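Local coordinates for protein hyaluronidase (Thermobaculum terrenum, PDB 5DIY) that probably acts as a family 84 glycoside hydrolase, a hexosaminidase that removes O-linked N-acetylglucosamine, here as a mutant with its presumed proton donor replaced, at residues L88-E93 and I116-V121; E139-F144 and C164-C169; L386-I391 and R419-E424; K427-F432 and V440-L445. All coordinates share one frame; numbering follows the deposited sequence.

Contact 1. Residues L88-E93 and I116-V121; sequences LVYSSE and IFFDNV. Unlike the reference sequence in segment 116-121: N120 (reference Asp). With NAG (2-acetamido-2-deoxy-beta-D-glucopyranose), chain E.
Y90 and F118 meet through one corner of each ring: CE1 of Y90 lies 3.5 Å from CE1 of F118, and the phenol OH of Y90 comes to 3.2 Å from F118 CD1. That hydroxyl also has a weak hydrogen bond with Q141 NE2. With the ring planes 38° apart and the centroids separated by 5.8 Å, the rings meet aslant, their side chains running alongside one another in opposite senses. CG of F118 sits beside its backbone N (chi1 -58°), a rotamer that carries the ring out toward the 88-93 loop. L88 adds a methyl at the edge of the same phenyl ring, CD2 to F118 CE1 at 4.2 Å, while its CG packs over one face of the Y90 ring.

D119, the residue after F118, turns to the sugar. Its OD2 accepts a nearly straight hydrogen bond from N2 of the NAG at 3.0 Å (166°) and is also salt-bridged to K43. N120, an engineered replacement of the predicted proton donor Asp, places ND2 3.6 Å from NAG C2.

The Y90-F118-L88 cluster joins the loop preceding helix 93-108 to the C-terminal end of barrel strand 113-117, and helix 137-153 packs against both through A140, Q141 and F144.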
# COMPACT_ATOMS: atom_id res chain seq x y z
N LEU C 88 -19.38 -2.80 -20.52
CA LEU C 88 -19.26 -2.16 -21.84
C LEU C 88 -19.49 -3.16 -22.97
O LEU C 88 -18.92 -4.24 -22.96
CB LEU C 88 -17.88 -1.51 -22.02
CG LEU C 88 -17.49 -0.95 -23.39
CD1 LEU C 88 -18.46 0.14 -23.83
CD2 LEU C 88 -16.07 -0.41 -23.37
N VAL C 89 -20.32 -2.77 -23.93
CA VAL C 89 -20.40 -3.44 -25.22
C VAL C 89 -19.42 -2.71 -26.14
O VAL C 89 -19.72 -1.62 -26.64
CB VAL C 89 -21.84 -3.43 -25.80
CG1 VAL C 89 -21.94 -4.36 -27.00
CG2 VAL C 89 -22.85 -3.82 -24.73
N TYR C 90 -18.24 -3.30 -26.33
CA TYR C 90 -17.15 -2.68 -27.09
C TYR C 90 -17.54 -2.26 -28.51
O TYR C 90 -17.17 -1.17 -28.95
CB TYR C 90 -15.93 -3.60 -27.13
CG TYR C 90 -15.23 -3.77 -25.79
CD1 TYR C 90 -14.34 -2.80 -25.33
CD2 TYR C 90 -15.47 -4.89 -25.00
CE1 TYR C 90 -13.70 -2.95 -24.11
CE2 TYR C 90 -14.83 -5.04 -23.77
CZ TYR C 90 -13.95 -4.07 -23.33
OH TYR C 90 -13.32 -4.22 -22.12
N SER C 91 -18.29 -3.12 -29.20
CA SER C 91 -18.69 -2.88 -30.60
C SER C 91 -19.86 -1.91 -30.78
O SER C 91 -20.13 -1.49 -31.91
CB SER C 91 -19.02 -4.20 -31.30
OG SER C 91 -20.09 -4.87 -30.64
N SER C 92 -20.55 -1.56 -29.69
CA SER C 92 -21.75 -0.72 -29.77
C SER C 92 -21.41 0.74 -29.96
O SER C 92 -20.77 1.35 -29.10
CB SER C 92 -22.60 -0.87 -28.50
OG SER C 92 -23.62 0.12 -28.45
N GLU C 93 -21.89 1.31 -31.06
CA GLU C 93 -21.75 2.75 -31.34
C GLU C 93 -22.39 3.60 -30.24
O GLU C 93 -21.84 4.63 -29.85
CB GLU C 93 -22.33 3.09 -32.72
CG GLU C 93 -21.51 2.54 -33.89
CD GLU C 93 -22.13 2.81 -35.26
OE1 GLU C 93 -23.36 2.65 -35.43
OE2 GLU C 93 -21.37 3.16 -36.19
N ILE C 116 -8.97 5.58 -19.32
CA ILE C 116 -9.98 4.54 -19.60
C ILE C 116 -9.40 3.20 -19.16
O ILE C 116 -8.52 2.64 -19.83
CB ILE C 116 -10.42 4.52 -21.09
CG1 ILE C 116 -10.85 5.93 -21.53
CG2 ILE C 116 -11.57 3.54 -21.29
CD1 ILE C 116 -11.33 6.03 -22.97
N PHE C 117 -9.90 2.68 -18.03
CA PHE C 117 -9.27 1.52 -17.37
C PHE C 117 -10.09 0.26 -17.53
O PHE C 117 -11.31 0.30 -17.47
CB PHE C 117 -9.02 1.80 -15.88
CG PHE C 117 -8.19 3.03 -15.60
CD1 PHE C 117 -7.30 3.57 -16.53
CD2 PHE C 117 -8.27 3.63 -14.35
CE1 PHE C 117 -6.55 4.69 -16.24
CE2 PHE C 117 -7.51 4.75 -14.05
CZ PHE C 117 -6.66 5.28 -14.99
N PHE C 118 -9.38 -0.87 -17.73
CA PHE C 118 -9.99 -2.19 -17.89
C PHE C 118 -9.38 -3.22 -16.92
O PHE C 118 -9.40 -4.42 -17.18
CB PHE C 118 -9.83 -2.67 -19.34
CG PHE C 118 -10.44 -1.73 -20.34
CD1 PHE C 118 -11.79 -1.79 -20.63
CD2 PHE C 118 -9.67 -0.77 -20.96
CE1 PHE C 118 -12.37 -0.91 -21.54
CE2 PHE C 118 -10.23 0.11 -21.87
CZ PHE C 118 -11.58 0.04 -22.17
N ASP C 119 -8.84 -2.74 -15.80
CA ASP C 119 -8.36 -3.62 -14.73
C ASP C 119 -9.53 -4.26 -13.98
O ASP C 119 -10.58 -3.65 -13.82
CB ASP C 119 -7.47 -2.86 -13.74
CG ASP C 119 -8.17 -1.66 -13.11
OD1 ASP C 119 -8.62 -0.78 -13.86
OD2 ASP C 119 -8.24 -1.61 -11.87
N ASN C 120 -9.32 -5.50 -13.52
CA ASN C 120 -10.30 -6.22 -12.70
C ASN C 120 -11.67 -6.33 -13.38
O ASN C 120 -12.69 -5.88 -12.84
CB ASN C 120 -10.40 -5.60 -11.31
CG ASN C 120 -9.06 -5.52 -10.59
OD1 ASN C 120 -8.09 -6.18 -10.98
ND2 ASN C 120 -9.00 -4.70 -9.56
N VAL C 121 -11.64 -6.90 -14.58
CA VAL C 121 -12.83 -7.27 -15.34
C VAL C 121 -12.61 -8.71 -15.82
O VAL C 121 -11.48 -9.21 -15.71
CB VAL C 121 -13.08 -6.31 -16.53
CG1 VAL C 121 -13.21 -4.87 -16.04
CG2 VAL C 121 -11.99 -6.43 -17.60
C1 NAG E . -5.72 -3.69 -8.13
C2 NAG E . -6.39 -2.40 -8.65
C3 NAG E . -6.24 -1.19 -7.72
C4 NAG E . -6.03 -1.64 -6.28
C5 NAG E . -4.73 -2.43 -6.22
C6 NAG E . -4.41 -2.95 -4.81
C7 NAG E . -4.71 -1.84 -10.37
C8 NAG E . -4.52 -1.53 -11.83
N2 NAG E . -5.97 -2.09 -10.01
O3 NAG E . -7.42 -0.38 -7.82
O4 NAG E . -5.90 -0.51 -5.42
O5 NAG E . -4.67 -3.50 -7.17
O6 NAG E . -5.49 -3.71 -4.26
O7 NAG E . -3.77 -1.88 -9.59

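Contact 2. Residues E139-F144 and C164-C169; sequences EAQADF and CPTFYC. With NAG (2-acetamido-2-deoxy-beta-D-glucopyranose), chain E.
Helix 139-144 and the irregular segment 164-169 approach no closer than 8.7 Å between CA atoms, at Q141 and P165, so the gap is bridged by side chains. In the parallel eight-stranded TIM barrel, this joins a helix of the outer layer to the loop leaving the next strand, 160-164.

Q141 spans the distance with a chain extended beyond CG (chi2 175°), crossing T166 at about a right angle. Its NE2 donates to T166 OG1 at 2.8 Å with an N-H...O angle of 164°, and the acceptor lies within 1° of the amide plane. The other end of the amide, OE1, is bonded to the Y176 hydroxyl, which also receives T166 N; gripped at both ends, the buried amide has its flip fixed. T166 OG1 is bonded in addition to the backbone O of F118, tying this loop to the one after strand 113-117.

On either side of T166 in sequence, C164 and Y168 turn to the sugar. Y168 OH is bonded to N120 OD1 and stands 3.5 Å from NAG C1, while C164 SG lies 3.7 Å from the acetamido methyl C8. That methyl rests over the centre of the Y168 ring, with C8 3.8 Å above its plane.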
# COMPACT_ATOMS: atom_id res chain seq x y z
N GLU C 139 -8.42 -7.06 -28.88
CA GLU C 139 -8.88 -6.50 -30.16
C GLU C 139 -10.05 -5.56 -29.93
O GLU C 139 -10.12 -4.48 -30.53
CB GLU C 139 -9.28 -7.60 -31.15
CG GLU C 139 -8.14 -8.10 -32.03
CD GLU C 139 -8.54 -9.26 -32.95
OE1 GLU C 139 -7.63 -9.97 -33.41
OE2 GLU C 139 -9.75 -9.45 -33.21
N ALA C 140 -10.99 -5.99 -29.09
CA ALA C 140 -12.17 -5.19 -28.77
C ALA C 140 -11.74 -3.87 -28.13
O ALA C 140 -12.14 -2.80 -28.58
CB ALA C 140 -13.10 -5.96 -27.84
N GLN C 141 -10.91 -3.98 -27.09
CA GLN C 141 -10.39 -2.82 -26.36
C GLN C 141 -9.60 -1.86 -27.26
O GLN C 141 -9.80 -0.65 -27.20
CB GLN C 141 -9.49 -3.28 -25.20
CG GLN C 141 -10.28 -3.91 -24.07
CD GLN C 141 -9.41 -4.49 -22.97
OE1 GLN C 141 -8.19 -4.61 -23.12
NE2 GLN C 141 -10.03 -4.83 -21.85
N ALA C 142 -8.70 -2.41 -28.08
CA ALA C 142 -7.90 -1.60 -28.99
C ALA C 142 -8.78 -0.81 -29.96
O ALA C 142 -8.55 0.38 -30.18
CB ALA C 142 -6.91 -2.47 -29.76
N ASP C 143 -9.79 -1.48 -30.53
CA ASP C 143 -10.73 -0.84 -31.45
C ASP C 143 -11.60 0.21 -30.75
O ASP C 143 -11.84 1.29 -31.31
CB ASP C 143 -11.63 -1.89 -32.12
CG ASP C 143 -12.69 -1.26 -33.01
OD1 ASP C 143 -12.33 -0.38 -33.83
OD2 ASP C 143 -13.88 -1.61 -32.88
N PHE C 144 -12.06 -0.10 -29.55
CA PHE C 144 -12.82 0.87 -28.76
C PHE C 144 -11.99 2.12 -28.46
O PHE C 144 -12.44 3.24 -28.69
CB PHE C 144 -13.31 0.25 -27.46
CG PHE C 144 -14.18 1.16 -26.65
CD1 PHE C 144 -15.50 1.38 -27.02
CD2 PHE C 144 -13.69 1.82 -25.53
CE1 PHE C 144 -16.32 2.22 -26.28
CE2 PHE C 144 -14.50 2.66 -24.78
CZ PHE C 144 -15.82 2.86 -25.16
N CYS C 164 -5.60 1.38 -18.84
CA CYS C 164 -5.10 0.29 -18.00
C CYS C 164 -5.56 -1.01 -18.63
O CYS C 164 -6.76 -1.21 -18.82
CB CYS C 164 -5.61 0.39 -16.56
SG CYS C 164 -4.81 -0.81 -15.46
N PRO C 165 -4.61 -1.89 -18.98
CA PRO C 165 -5.00 -3.18 -19.56
C PRO C 165 -5.63 -4.11 -18.53
O PRO C 165 -5.48 -3.92 -17.33
CB PRO C 165 -3.69 -3.75 -20.08
CG PRO C 165 -2.60 -3.04 -19.36
CD PRO C 165 -3.15 -1.76 -18.83
N THR C 166 -6.35 -5.11 -19.03
CA THR C 166 -6.96 -6.15 -18.20
C THR C 166 -5.90 -7.08 -17.62
O THR C 166 -6.06 -7.59 -16.51
CB THR C 166 -8.03 -6.92 -19.00
OG1 THR C 166 -9.00 -5.98 -19.48
CG2 THR C 166 -8.71 -7.97 -18.16
N PHE C 167 -4.81 -7.27 -18.36
CA PHE C 167 -3.61 -7.93 -17.85
C PHE C 167 -2.55 -6.85 -17.65
O PHE C 167 -1.95 -6.38 -18.63
CB PHE C 167 -3.14 -9.02 -18.83
CG PHE C 167 -4.11 -10.17 -18.94
CD1 PHE C 167 -5.18 -10.11 -19.84
CD2 PHE C 167 -3.98 -11.29 -18.13
CE1 PHE C 167 -6.09 -11.16 -19.94
CE2 PHE C 167 -4.89 -12.35 -18.22
CZ PHE C 167 -5.94 -12.28 -19.13
N TYR C 168 -2.35 -6.45 -16.39
CA TYR C 168 -1.54 -5.27 -16.03
C TYR C 168 -0.30 -5.56 -15.17
O TYR C 168 0.38 -4.63 -14.75
CB TYR C 168 -2.42 -4.22 -15.33
CG TYR C 168 -3.18 -4.70 -14.10
CD1 TYR C 168 -2.56 -4.80 -12.85
CD2 TYR C 168 -4.52 -5.05 -14.19
CE1 TYR C 168 -3.26 -5.24 -11.73
CE2 TYR C 168 -5.23 -5.48 -13.08
CZ TYR C 168 -4.60 -5.58 -11.85
OH TYR C 168 -5.32 -6.02 -10.77
N CYS C 169 -0.00 -6.83 -14.94
CA CYS C 169 1.16 -7.23 -14.16
C CYS C 169 1.61 -8.63 -14.56
O CYS C 169 0.95 -9.30 -15.33
CB CYS C 169 0.82 -7.22 -12.66
SG CYS C 169 -0.47 -8.37 -12.14
C1 NAG E . -5.72 -3.69 -8.13
C2 NAG E . -6.39 -2.40 -8.65
C3 NAG E . -6.24 -1.19 -7.72
C4 NAG E . -6.03 -1.64 -6.28
C5 NAG E . -4.73 -2.43 -6.22
C6 NAG E . -4.41 -2.95 -4.81
C7 NAG E . -4.71 -1.84 -10.37
C8 NAG E . -4.52 -1.53 -11.83
N2 NAG E . -5.97 -2.09 -10.01
O3 NAG E . -7.42 -0.38 -7.82
O4 NAG E . -5.90 -0.51 -5.42
O5 NAG E . -4.67 -3.50 -7.17
O6 NAG E . -5.49 -3.71 -4.26
O7 NAG E . -3.77 -1.88 -9.59

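Contact 3. Residues L386-I391 and R419-E424; sequences LDQAMI and RTYLRE
Q388 and Y421 make the tightest meeting between two nearly antiparallel helices, whose axes in these segments pass 9.8 Å apart at 154°. The interaction is a CH-pi contact. CG of Q388 stands over one face of the tyrosine ring, 3.7 Å from its centroid and 25° off the normal, displaced toward the CD1-CE1 rim. Y421 reaches across because its CG is anti to the backbone N (chi1 178°), and the glutamine crosses it at about a right angle. The methylene CG of Q388 makes the contact, with the chain bent at chi2 beyond it and the amide plane inclined to the ring.

The remaining contacts are looser and apolar. The two methyls of L422 meet different residues: CD1 lies 4.3 Å from A389 CA, and CD2 is 4.4 Å from Q388 CB. Both A389 and L422 also pack on L445 of helix 440-451, which closes the groove between helices 373-398 and 412-428 on the buried side of this helical bundle.

No hydrogen bond or ion pair crosses between the segments. Cohesion therefore rests on dispersion and on the weakly polar CH-pi contact, with the glutamine contributing its aliphatic part.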
# COMPACT_ATOMS: atom_id res chain seq x y z
N LEU C 386 4.73 -7.57 26.52
CA LEU C 386 6.16 -7.84 26.68
C LEU C 386 6.64 -7.57 28.10
O LEU C 386 7.48 -8.30 28.62
CB LEU C 386 7.00 -7.02 25.70
CG LEU C 386 7.02 -7.50 24.26
CD1 LEU C 386 7.70 -6.46 23.38
CD2 LEU C 386 7.73 -8.84 24.14
N ASP C 387 6.12 -6.51 28.70
CA ASP C 387 6.39 -6.16 30.09
C ASP C 387 6.02 -7.30 31.05
O ASP C 387 6.77 -7.62 31.97
CB ASP C 387 5.63 -4.87 30.46
CG ASP C 387 6.32 -4.06 31.55
OD1 ASP C 387 7.44 -4.41 31.98
OD2 ASP C 387 5.71 -3.06 31.98
N GLN C 388 4.87 -7.92 30.81
CA GLN C 388 4.46 -9.10 31.58
C GLN C 388 5.32 -10.34 31.28
O GLN C 388 5.54 -11.16 32.17
CB GLN C 388 2.97 -9.39 31.37
CG GLN C 388 2.07 -8.28 31.91
CD GLN C 388 2.19 -8.11 33.41
OE1 GLN C 388 2.27 -9.09 34.15
NE2 GLN C 388 2.22 -6.86 33.87
N ALA C 389 5.80 -10.49 30.05
CA ALA C 389 6.78 -11.55 29.73
C ALA C 389 8.09 -11.37 30.51
O ALA C 389 8.67 -12.35 30.97
CB ALA C 389 7.07 -11.60 28.23
N MET C 390 8.53 -10.12 30.64
CA MET C 390 9.69 -9.75 31.46
C MET C 390 9.54 -10.23 32.90
O MET C 390 10.46 -10.83 33.46
CB MET C 390 9.87 -8.22 31.42
CG MET C 390 11.00 -7.66 32.28
SD MET C 390 12.59 -8.00 31.53
CE MET C 390 13.68 -7.55 32.88
N ILE C 391 8.38 -9.96 33.48
CA ILE C 391 8.10 -10.34 34.86
C ILE C 391 8.12 -11.86 34.99
O ILE C 391 8.68 -12.40 35.95
CB ILE C 391 6.75 -9.77 35.35
CG1 ILE C 391 6.81 -8.24 35.42
CG2 ILE C 391 6.38 -10.34 36.72
CD1 ILE C 391 5.46 -7.59 35.30
N ARG C 419 1.69 -16.24 33.47
CA ARG C 419 1.20 -17.22 32.49
C ARG C 419 -0.28 -17.03 32.21
O ARG C 419 -0.70 -17.04 31.06
CB ARG C 419 1.42 -18.66 32.95
CG ARG C 419 2.87 -19.09 33.01
CD ARG C 419 3.01 -20.59 33.22
NE ARG C 419 2.96 -21.35 31.95
CZ ARG C 419 1.95 -22.12 31.54
NH1 ARG C 419 0.84 -22.28 32.25
NH2 ARG C 419 2.05 -22.75 30.37
N THR C 420 -1.05 -16.85 33.29
CA THR C 420 -2.49 -16.56 33.20
C THR C 420 -2.74 -15.32 32.36
O THR C 420 -3.55 -15.35 31.43
CB THR C 420 -3.09 -16.38 34.62
OG1 THR C 420 -2.87 -17.58 35.37
CG2 THR C 420 -4.57 -16.07 34.58
N TYR C 421 -2.05 -14.23 32.70
CA TYR C 421 -2.18 -12.97 31.98
C TYR C 421 -1.86 -13.14 30.49
O TYR C 421 -2.59 -12.65 29.64
CB TYR C 421 -1.29 -11.89 32.59
CG TYR C 421 -1.34 -10.56 31.86
CD1 TYR C 421 -0.55 -10.33 30.73
CD2 TYR C 421 -2.17 -9.54 32.30
CE1 TYR C 421 -0.61 -9.12 30.05
CE2 TYR C 421 -2.23 -8.32 31.63
CZ TYR C 421 -1.45 -8.12 30.51
OH TYR C 421 -1.50 -6.92 29.85
N LEU C 422 -0.75 -13.82 30.19
CA LEU C 422 -0.32 -13.99 28.80
C LEU C 422 -1.31 -14.82 27.99
O LEU C 422 -1.63 -14.47 26.86
CB LEU C 422 1.09 -14.60 28.73
CG LEU C 422 2.21 -13.63 29.15
CD1 LEU C 422 3.53 -14.37 29.18
CD2 LEU C 422 2.28 -12.42 28.24
N ARG C 423 -1.81 -15.90 28.59
CA ARG C 423 -2.84 -16.74 27.98
C ARG C 423 -4.07 -15.92 27.59
O ARG C 423 -4.57 -16.03 26.47
CB ARG C 423 -3.22 -17.89 28.93
CG ARG C 423 -4.17 -18.92 28.34
CD ARG C 423 -4.52 -20.01 29.33
NE ARG C 423 -3.36 -20.73 29.86
CZ ARG C 423 -2.59 -21.58 29.17
NH1 ARG C 423 -2.82 -21.87 27.89
NH2 ARG C 423 -1.56 -22.16 29.78
N GLU C 424 -4.51 -15.07 28.52
CA GLU C 424 -5.65 -14.17 28.29
C GLU C 424 -5.39 -13.18 27.14
O GLU C 424 -6.19 -13.12 26.20
CB GLU C 424 -5.97 -13.40 29.59
CG GLU C 424 -7.34 -12.74 29.62
CD GLU C 424 -7.54 -11.86 30.85
OE1 GLU C 424 -6.78 -11.99 31.83
OE2 GLU C 424 -8.46 -11.01 30.82

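Contact 4. Residues K427-F432 and V440-L445; sequences KDAVDF and VVRNFL
A429 and V430, just after D428, receive the guanidinium of R442. Before them, K427 and D428 belong to helix 412-428, and K427 O takes the backbone N of V430.

A429 does most of the work. Its carbonyl O accepts R442 NH2 at 3.0 Å with an angle of 163° at the hydrogen. The donor lies close to the guanidinium plane but well above the carbonyl plane, 62° out of it, so it does not follow a lone pair. F432 N reaches the same oxygen from the opposite face, which leaves it with two protein donors. The methyl CB of A429 lies 3.7 Å from R442 NH1.

V430 follows, pointing CB away from the arginine; even so, CG2 comes within 4.1 Å of R442 NH1. CG of R442 is anti to the backbone N, and a turn at chi3 (-64°) then angles the guanidinium so that its edge meets the backbone. NE is held by a salt bridge to D439. F432 closes the segment: A429 CA lies 3.6 Å above the plane of the F432 ring, toward its rim.

The contact thus ties the chain as it leaves helix 412-428 to the first turn of helix 440-451, with W382 of helix 373-398 packed against A429, F432 and V441.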
# COMPACT_ATOMS: atom_id res chain seq x y z
N LYS C 427 -5.04 -14.60 23.53
CA LYS C 427 -6.38 -14.85 22.98
C LYS C 427 -7.02 -13.56 22.46
O LYS C 427 -7.52 -13.55 21.33
CB LYS C 427 -7.28 -15.54 23.99
CG LYS C 427 -6.90 -17.00 24.19
CD LYS C 427 -7.65 -17.64 25.34
CE LYS C 427 -7.37 -19.13 25.36
NZ LYS C 427 -7.91 -19.81 26.56
N ASP C 428 -6.98 -12.50 23.26
CA ASP C 428 -7.51 -11.17 22.85
C ASP C 428 -6.81 -10.64 21.59
O ASP C 428 -7.45 -9.99 20.77
CB ASP C 428 -7.30 -10.10 23.95
CG ASP C 428 -8.17 -10.31 25.18
OD1 ASP C 428 -9.20 -11.02 25.12
OD2 ASP C 428 -7.80 -9.73 26.23
N ALA C 429 -5.50 -10.90 21.49
CA ALA C 429 -4.69 -10.43 20.36
C ALA C 429 -5.10 -11.04 19.00
O ALA C 429 -4.81 -10.46 17.96
CB ALA C 429 -3.21 -10.65 20.63
N VAL C 430 -5.79 -12.18 19.02
CA VAL C 430 -6.41 -12.72 17.79
C VAL C 430 -7.33 -11.68 17.11
O VAL C 430 -7.41 -11.65 15.88
CB VAL C 430 -7.17 -14.05 18.07
CG1 VAL C 430 -7.95 -14.52 16.84
CG2 VAL C 430 -6.20 -15.14 18.51
N ASP C 431 -7.98 -10.83 17.91
CA ASP C 431 -8.88 -9.77 17.42
C ASP C 431 -8.23 -8.42 17.09
O ASP C 431 -8.95 -7.47 16.75
CB ASP C 431 -10.01 -9.53 18.43
CG ASP C 431 -10.89 -10.74 18.60
OD1 ASP C 431 -11.07 -11.50 17.63
OD2 ASP C 431 -11.43 -10.93 19.72
N PHE C 432 -6.91 -8.30 17.18
CA PHE C 432 -6.24 -7.05 16.79
C PHE C 432 -6.56 -6.72 15.34
O PHE C 432 -6.60 -7.61 14.51
CB PHE C 432 -4.71 -7.13 17.01
CG PHE C 432 -4.26 -6.86 18.43
CD1 PHE C 432 -5.14 -6.90 19.52
CD2 PHE C 432 -2.92 -6.58 18.68
CE1 PHE C 432 -4.69 -6.67 20.81
CE2 PHE C 432 -2.47 -6.34 19.97
CZ PHE C 432 -3.35 -6.38 21.04
N VAL C 440 5.43 -11.28 15.33
CA VAL C 440 6.73 -11.51 15.96
C VAL C 440 6.59 -11.45 17.49
O VAL C 440 7.07 -12.34 18.19
CB VAL C 440 7.80 -10.50 15.49
CG1 VAL C 440 9.15 -10.82 16.12
CG2 VAL C 440 7.91 -10.51 13.96
N VAL C 441 5.92 -10.42 18.00
CA VAL C 441 5.70 -10.31 19.44
C VAL C 441 4.75 -11.43 19.88
O VAL C 441 5.01 -12.09 20.88
CB VAL C 441 5.18 -8.92 19.85
CG1 VAL C 441 4.89 -8.87 21.35
CG2 VAL C 441 6.21 -7.86 19.50
N ARG C 442 3.69 -11.66 19.11
CA ARG C 442 2.77 -12.78 19.36
C ARG C 442 3.51 -14.09 19.57
O ARG C 442 3.34 -14.74 20.62
CB ARG C 442 1.78 -12.94 18.21
CG ARG C 442 0.66 -13.94 18.46
CD ARG C 442 -0.07 -14.27 17.17
NE ARG C 442 -0.75 -13.10 16.64
CZ ARG C 442 -1.92 -12.63 17.06
NH1 ARG C 442 -2.60 -13.23 18.02
NH2 ARG C 442 -2.43 -11.53 16.49
N ASN C 443 4.35 -14.47 18.60
CA ASN C 443 5.05 -15.76 18.64
C ASN C 443 6.03 -15.83 19.81
O ASN C 443 6.19 -16.89 20.41
CB ASN C 443 5.78 -16.06 17.31
CG ASN C 443 4.84 -16.21 16.12
OD1 ASN C 443 3.65 -16.50 16.25
ND2 ASN C 443 5.39 -16.01 14.92
N PHE C 444 6.66 -14.71 20.15
CA PHE C 444 7.53 -14.65 21.32
C PHE C 444 6.73 -14.91 22.60
O PHE C 444 7.14 -15.73 23.42
CB PHE C 444 8.26 -13.31 21.41
CG PHE C 444 9.15 -13.18 22.63
CD1 PHE C 444 10.29 -13.96 22.76
CD2 PHE C 444 8.84 -12.27 23.65
CE1 PHE C 444 11.12 -13.85 23.88
CE2 PHE C 444 9.65 -12.15 24.77
CZ PHE C 444 10.79 -12.95 24.89
N LEU C 445 5.60 -14.23 22.75
CA LEU C 445 4.73 -14.40 23.92
C LEU C 445 4.17 -15.82 24.05
O LEU C 445 4.13 -16.38 25.15
CB LEU C 445 3.60 -13.35 23.91
CG LEU C 445 4.09 -11.91 24.09
CD1 LEU C 445 2.97 -10.90 23.84
CD2 LEU C 445 4.71 -11.70 25.46

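In the fold
The four contacts come in series along the chain and form two distant pairs. Contacts 1 and 2, with centres about 8 Å apart, belong to the TIM barrel and join at the sugar end of strands 113-117 and 160-164, where they touch directly through residues of both following loops; both touch the NAG. Contacts 3 and 4 have centres about 11 Å apart in the C-terminal helical region, share helix 412-428 and pack through L386, A389 and L422 against helix 440-451. The pairs occupy opposite sides of the chain's centre, contacts 1 and 3 about 56 Å apart between centres. The helical pair is thus remote from the sugar site, its nearest atoms at least about 24 Å from those of contacts 1 and 2.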